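Local structure of rieske iron-sulfur protein soxF (Sulfolobus acidocaldarius, 1JM1) at residues F35-P43 / N184-V195. The protein carries a [2Fe-2S] Rieske cluster and probably passes electrons along the respiratory chain of an archaeon as part of a quinol oxidase. Residues are numbered along the deposited sequence; the frame is centred on the assembly and turned at random.
Sequences FAYPLTDEP and NLLYDPRYSYSV
The segment N184-V195, which leaves a 3-10 turn at N184-L185, runs along the loop that connects antiparallel strands 32-36 and 43-48, bringing the CA atoms of D41 and Y191 to 5.8 Å, with a type I turn from L39 to E42 within that connection. At one end, the ring atom CG of cis-P38 packs on L185 CD2 (3.7 Å), while L39 CD1 lies against the L186 carbonyl. E42 is the polar centre: with CG beside its own N (chi1 -68°), the chain runs extended past the Y191 ring, where E42 CG lies 3.7 Å from Y191 CD2. E42 OE1 accepts from L39 N at 2.9 Å, bracing the turn, and E42 OE2 approaches N184 O to 2.6 Å. An alanine in place of E42 would probably leave the L39 amide without its acceptor and N184 O without the carboxyl group that faces it. A water accepting from D188 N lies within bonding distance of D41 OD1 and L186 O, though it cannot serve every acceptor around it; another bridges T40 O and Y193 O. P43 CG rests on Y193 CB (3.6 Å), and in the conformer modelled here the Y193 hydroxyl is hydrogen-bonded to G98 O, in the cluster pocket. The close approach of E42 OE2 to N184 O suggests a carboxyl that probably holds a proton and shares it, making the link neutral.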
ATOM      1  N   PHE A  35      -1.569   6.823   5.452  1.00 11.22           N
ATOM      2  CA  PHE A  35      -2.032   6.441   6.782  1.00 11.64           C
ATOM      3  C   PHE A  35      -0.932   5.579   7.415  1.00 11.28           C
ATOM      4  O   PHE A  35       0.096   5.319   6.757  1.00 12.79           O
ATOM      5  CB  PHE A  35      -3.394   5.702   6.722  1.00 12.04           C
ATOM      6  CG  PHE A  35      -3.399   4.400   6.005  1.00 11.21           C
ATOM      7  CD1 PHE A  35      -3.390   3.189   6.683  1.00 11.24           C
ATOM      8  CD2 PHE A  35      -3.440   4.338   4.614  1.00 11.27           C
ATOM      9  CE1 PHE A  35      -3.476   1.983   6.029  1.00 10.86           C
ATOM     10  CE2 PHE A  35      -3.514   3.122   3.948  1.00 11.12           C
ATOM     11  CZ  PHE A  35      -3.533   1.946   4.641  1.00 10.90           C
ATOM     12  N   ALA A  36      -1.110   5.168   8.639  1.00 11.94           N
ATOM     13  CA  ALA A  36      -0.196   4.235   9.308  1.00 11.94           C
ATOM     14  C   ALA A  36      -0.981   3.024   9.743  1.00 11.15           C
ATOM     15  O   ALA A  36      -2.134   3.150  10.192  1.00 12.60           O
ATOM     16  CB  ALA A  36       0.460   4.855  10.527  1.00 14.22           C
ATOM     17  N   TYR A  37      -0.380   1.837   9.611  1.00 10.59           N
ATOM     18  CA  TYR A  37      -1.087   0.610   9.949  1.00 10.44           C
ATOM     19  C   TYR A  37      -0.125  -0.572   9.914  1.00 10.24           C
ATOM     20  O   TYR A  37       0.693  -0.641   8.997  1.00 10.51           O
ATOM     21  CB  TYR A  37      -2.169   0.306   8.877  1.00 10.83           C
ATOM     22  CG  TYR A  37      -2.947  -0.965   9.140  1.00 10.55           C
ATOM     23  CD1 TYR A  37      -3.992  -1.001  10.055  1.00 10.78           C
ATOM     24  CD2 TYR A  37      -2.594  -2.152   8.480  1.00 10.37           C
ATOM     25  CE1 TYR A  37      -4.671  -2.177  10.313  1.00 10.74           C
ATOM     26  CE2 TYR A  37      -3.277  -3.324   8.756  1.00 10.62           C
ATOM     27  CZ  TYR A  37      -4.324  -3.320   9.685  1.00 10.53           C
ATOM     28  OH  TYR A  37      -4.956  -4.517   9.912  1.00 11.83           O
ATOM     29  N   PRO A  38      -0.287  -1.554  10.814  1.00 10.83           N
ATOM     30  CA  PRO A  38      -1.171  -1.561  11.980  1.00 11.30           C
ATOM     31  C   PRO A  38      -0.724  -0.744  13.148  1.00 12.34           C
ATOM     32  O   PRO A  38      -1.516  -0.575  14.080  1.00 14.09           O
ATOM     33  CB  PRO A  38      -1.276  -3.066  12.320  1.00 12.47           C
ATOM     34  CG  PRO A  38       0.095  -3.600  11.890  1.00 11.90           C
ATOM     35  CD  PRO A  38       0.391  -2.870  10.630  1.00 11.37           C
ATOM     36  N   LEU A  39       0.529  -0.259  13.167  1.00 12.14           N
ATOM     37  CA  LEU A  39       1.065   0.565  14.190  1.00 12.76           C
ATOM     38  C   LEU A  39       1.315   1.952  13.697  1.00 12.92           C
ATOM     39  O   LEU A  39       1.535   2.185  12.499  1.00 13.84           O
ATOM     40  CB  LEU A  39       2.383  -0.014  14.758  1.00 13.83           C
ATOM     41  CG  LEU A  39       2.334  -1.486  15.229  1.00 16.19           C
ATOM     42  CD1 LEU A  39       3.736  -1.830  15.710  1.00 17.18           C
ATOM     43  CD2 LEU A  39       1.262  -1.797  16.231  1.00 18.63           C
ATOM     44  N   THR A  40       1.359   2.903  14.602  1.00 14.72           N
ATOM     45  CA  THR A  40       1.447   4.331  14.213  1.00 18.62           C
ATOM     46  C   THR A  40       2.634   4.630  13.483  1.00 18.30           C
ATOM     47  O   THR A  40       2.684   5.618  12.698  1.00 21.23           O
ATOM     48  CB  THR A  40       1.291   5.294  15.431  0.67 22.52           C
ATOM     49  OG1 THR A  40       2.430   5.018  16.149  0.67 33.71           O
ATOM     50  CG2 THR A  40       0.001   4.970  16.102  0.67 25.23           C
ATOM     51  N   ASP A  41       3.766   3.965  13.603  1.00 19.88           N
ATOM     52  CA  ASP A  41       5.024   4.283  12.872  1.00 19.74           C
ATOM     53  C   ASP A  41       5.300   3.512  11.580  1.00 15.26           C
ATOM     54  O   ASP A  41       6.436   3.481  11.060  1.00 14.49           O
ATOM     55  CB  ASP A  41       6.169   3.861  13.937  1.00 22.15           C
ATOM     56  CG  ASP A  41       6.305   2.367  14.349  1.00 30.59           C
ATOM     57  OD1 ASP A  41       5.811   1.232  14.046  1.00 28.86           O
ATOM     58  OD2 ASP A  41       7.111   1.859  15.312  1.00 33.95           O
ATOM     59  N   GLU A  42       4.279   2.892  11.038  1.00 11.98           N
ATOM     60  CA  GLU A  42       4.358   2.033   9.841  1.00 10.60           C
ATOM     61  C   GLU A  42       3.564   2.691   8.722  1.00 10.54           C
ATOM     62  O   GLU A  42       2.348   2.508   8.605  1.00 11.12           O
ATOM     63  CB  GLU A  42       3.821   0.650  10.141  1.00 11.07           C
ATOM     64  CG  GLU A  42       4.693  -0.144  11.110  1.00 11.47           C
ATOM     65  CD  GLU A  42       4.028  -1.383  11.614  1.00 10.82           C
ATOM     66  OE1 GLU A  42       2.808  -1.463  11.747  1.00 11.88           O
ATOM     67  OE2 GLU A  42       4.810  -2.391  11.885  1.00 12.25           O
ATOM     68  N   PRO A  43       4.209   3.491   7.885  1.00 10.79           N
ATOM     69  CA  PRO A  43       3.465   4.237   6.888  1.00 10.76           C
ATOM     70  C   PRO A  43       2.985   3.363   5.743  1.00 10.22           C
ATOM     71  O   PRO A  43       3.698   2.459   5.313  1.00 10.03           O
ATOM     72  CB  PRO A  43       4.497   5.300   6.412  1.00 11.63           C
ATOM     73  CG  PRO A  43       5.785   4.563   6.532  1.00 12.83           C
ATOM     74  CD  PRO A  43       5.664   3.745   7.819  1.00 12.34           C
ATOM     75  N   ASN A 184       4.222  -7.603  11.674  1.00 11.10           N
ATOM     76  CA  ASN A 184       3.978  -6.167  11.534  1.00 10.99           C
ATOM     77  C   ASN A 184       3.384  -5.572  12.804  1.00 11.03           C
ATOM     78  O   ASN A 184       3.428  -4.349  12.969  1.00 11.73           O
ATOM     79  CB  ASN A 184       3.109  -5.885  10.335  1.00 10.49           C
ATOM     80  CG  ASN A 184       3.821  -6.195   9.053  1.00 10.46           C
ATOM     81  OD1 ASN A 184       5.053  -6.186   9.014  1.00 11.07           O
ATOM     82  ND2 ASN A 184       3.074  -6.416   7.968  1.00 10.71           N
ATOM     83  N   LEU A 185       2.881  -6.400  13.690  1.00 11.79           N
ATOM     84  CA  LEU A 185       2.376  -5.932  14.992  1.00 12.80           C
ATOM     85  C   LEU A 185       3.477  -5.715  15.991  1.00 13.56           C
ATOM     86  O   LEU A 185       3.197  -5.226  17.094  1.00 16.76           O
ATOM     87  CB  LEU A 185       1.332  -6.940  15.524  1.00 13.45           C
ATOM     88  CG  LEU A 185       0.097  -7.119  14.611  1.00 17.59           C
ATOM     89  CD1 LEU A 185      -0.669  -8.371  15.035  1.00 20.63           C
ATOM     90  CD2 LEU A 185      -0.780  -5.891  14.646  1.00 25.39           C
ATOM     91  N   LEU A 186       4.712  -6.098  15.699  1.00 13.37           N
ATOM     92  CA  LEU A 186       5.827  -5.846  16.593  1.00 14.89           C
ATOM     93  C   LEU A 186       6.302  -4.393  16.484  1.00 14.00           C
ATOM     94  O   LEU A 186       6.422  -3.854  15.378  1.00 13.62           O
ATOM     95  CB  LEU A 186       6.986  -6.769  16.257  1.00 16.13           C
ATOM     96  CG  LEU A 186       6.658  -8.269  16.392  1.00 18.60           C
ATOM     97  CD1 LEU A 186       7.848  -9.051  15.875  1.00 21.24           C
ATOM     98  CD2 LEU A 186       6.338  -8.669  17.838  1.00 24.55           C
ATOM     99  N   TYR A 187       6.594  -3.797  17.604  1.00 16.35           N
ATOM    100  CA  TYR A 187       7.158  -2.446  17.688  1.00 16.44           C
ATOM    101  C   TYR A 187       8.647  -2.523  17.500  1.00 16.41           C
ATOM    102  O   TYR A 187       9.406  -3.125  18.241  1.00 20.89           O
ATOM    103  CB  TYR A 187       6.827  -1.873  19.080  1.00 19.20           C
ATOM    104  CG  TYR A 187       7.446  -0.490  19.265  1.00 23.52           C
ATOM    105  CD1 TYR A 187       7.017   0.651  18.591  1.00 31.12           C
ATOM    106  CD2 TYR A 187       8.479  -0.365  20.157  1.00 35.76           C
ATOM    107  CE1 TYR A 187       7.580   1.888  18.777  1.00 38.55           C
ATOM    108  CE2 TYR A 187       9.089   0.871  20.364  1.00 35.59           C
ATOM    109  CZ  TYR A 187       8.608   1.914  19.642  1.00 34.61           C
ATOM    110  OH  TYR A 187       9.224   3.120  19.925  1.00 54.44           O
ATOM    111  N   ASP A 188       9.140  -1.801  16.498  1.00 15.45           N
ATOM    112  CA  ASP A 188      10.557  -1.625  16.200  1.00 15.14           C
ATOM    113  C   ASP A 188      10.866  -0.161  16.272  1.00 14.70           C
ATOM    114  O   ASP A 188      10.411   0.596  15.414  1.00 15.45           O
ATOM    115  CB  ASP A 188      10.854  -2.132  14.806  1.00 14.97           C
ATOM    116  CG  ASP A 188      12.344  -2.095  14.477  1.00 14.93           C
ATOM    117  OD1 ASP A 188      13.117  -1.486  15.235  1.00 15.31           O
ATOM    118  OD2 ASP A 188      12.699  -2.654  13.391  1.00 16.44           O
ATOM    119  N   PRO A 189      11.647   0.292  17.231  1.00 16.86           N
ATOM    120  CA  PRO A 189      11.998   1.689  17.319  1.00 17.90           C
ATOM    121  C   PRO A 189      12.699   2.220  16.071  1.00 15.99           C
ATOM    122  O   PRO A 189      12.697   3.431  15.892  1.00 17.67           O
ATOM    123  CB  PRO A 189      12.940   1.765  18.526  1.00 23.31           C
ATOM    124  CG  PRO A 189      12.827   0.519  19.195  1.00 34.90           C
ATOM    125  CD  PRO A 189      12.268  -0.482  18.322  1.00 20.77           C
ATOM    126  N   ARG A 190      13.314   1.392  15.255  1.00 13.74           N
ATOM    127  CA  ARG A 190      13.928   1.880  14.032  1.00 14.12           C
ATOM    128  C   ARG A 190      12.908   2.404  13.021  1.00 14.24           C
ATOM    129  O   ARG A 190      13.265   3.145  12.099  1.00 14.13           O
ATOM    130  CB  ARG A 190      14.818   0.871  13.398  1.00 14.28           C
ATOM    131  CG  ARG A 190      15.984   0.416  14.237  1.00 14.28           C
ATOM    132  CD  ARG A 190      17.049  -0.257  13.369  1.00 14.55           C
ATOM    133  NE  ARG A 190      18.075  -0.822  14.255  1.00 15.89           N
ATOM    134  CZ  ARG A 190      19.049  -1.586  13.792  1.00 16.14           C
ATOM    135  NH1 ARG A 190      19.177  -1.807  12.486  1.00 17.91           N
ATOM    136  NH2 ARG A 190      19.895  -2.114  14.630  1.00 18.83           N
ATOM    137  N   TYR A 191      11.617   2.030  13.186  1.00 14.38           N
ATOM    138  CA  TYR A 191      10.564   2.563  12.339  1.00 13.73           C
ATOM    139  C   TYR A 191      10.226   3.963  12.838  1.00 15.94           C
ATOM    140  O   TYR A 191       9.331   4.173  13.664  1.00 22.10           O
ATOM    141  CB  TYR A 191       9.330   1.653  12.356  1.00 13.05           C
ATOM    142  CG  TYR A 191       9.327   0.650  11.215  1.00 12.20           C
ATOM    143  CD1 TYR A 191      10.341  -0.278  11.006  1.00 11.87           C
ATOM    144  CD2 TYR A 191       8.264   0.649  10.295  1.00 11.40           C
ATOM    145  CE1 TYR A 191      10.282  -1.179   9.935  1.00 12.14           C
ATOM    146  CE2 TYR A 191       8.214  -0.220   9.234  1.00 11.65           C
ATOM    147  CZ  TYR A 191       9.230  -1.134   9.052  1.00 11.25           C
ATOM    148  OH  TYR A 191       9.116  -1.976   7.980  1.00 12.07           O
ATOM    149  N   SER A 192      10.865   4.990  12.349  0.58 14.99           N
ATOM    150  CA  SER A 192      10.567   6.333  12.872  0.58 17.58           C
ATOM    151  C   SER A 192       9.903   7.147  11.805  0.58 15.15           C
ATOM    152  O   SER A 192       9.761   8.352  11.927  0.58 16.43           O
ATOM    153  CB  SER A 192      11.941   6.949  13.504  0.58 16.93           C
ATOM    154  OG  SER A 192      12.691   7.106  12.370  0.58 18.96           O
ATOM    155  N   TYR A 193       9.434   6.692  10.643  0.58 17.23           N
ATOM    156  CA  TYR A 193       8.854   7.276   9.454  1.00 16.12           C
ATOM    157  C   TYR A 193       7.613   8.109   9.834  1.00 19.44           C
ATOM    158  O   TYR A 193       6.767   7.636  10.684  1.00 26.24           O
ATOM    159  CB  TYR A 193       8.365   6.206   8.474  1.00 14.47           C
ATOM    160  CG  TYR A 193       9.404   5.170   8.116  1.00 12.98           C
ATOM    161  CD1 TYR A 193       9.418   3.949   8.752  1.00 12.68           C
ATOM    162  CD2 TYR A 193      10.355   5.420   7.162  1.00 12.83           C
ATOM    163  CE1 TYR A 193      10.353   2.988   8.420  1.00 12.09           C
ATOM    164  CE2 TYR A 193      11.322   4.453   6.797  1.00 11.99           C
ATOM    165  CZ  TYR A 193      11.317   3.257   7.436  1.00 11.03           C
ATOM    166  OH  TYR A 193      12.228   2.257   7.188  1.00 11.48           O
ATOM    167  N   SER A 194       7.584   9.212   9.243  1.00 27.51           N
ATOM    168  CA  SER A 194       6.314  10.039   9.270  1.00 27.88           C
ATOM    169  C   SER A 194       5.323   9.698   8.119  1.00 19.69           C
ATOM    170  O   SER A 194       5.581   9.148   7.142  1.00 27.44           O
ATOM    171  CB  SER A 194       6.584  11.511   9.315  1.00 31.07           C
ATOM    172  OG  SER A 194       7.629  11.776   8.407  1.00 76.31           O
ATOM    173  N   VAL A 195       4.145  10.151   8.300  1.00 20.45           N
ATOM    174  CA  VAL A 195       2.964   9.948   7.495  1.00 19.43           C
ATOM    175  C   VAL A 195       2.702  11.312   6.868  1.00 19.93           C
ATOM    176  O   VAL A 195       2.423  12.301   7.570  1.00 22.81           O
ATOM    177  CB  VAL A 195       1.726   9.497   8.287  1.00 19.18           C
ATOM    178  CG1 VAL A 195       0.501   9.359   7.392  1.00 22.38           C
ATOM    179  CG2 VAL A 195       2.014   8.111   8.964  1.00 25.75           C
TER
HETATM  180  O   HOH W   1       4.362   6.284  10.096  1.00 42.76           O
HETATM  181  O   HOH W   2       7.173  -1.360  14.365  1.00 15.53           O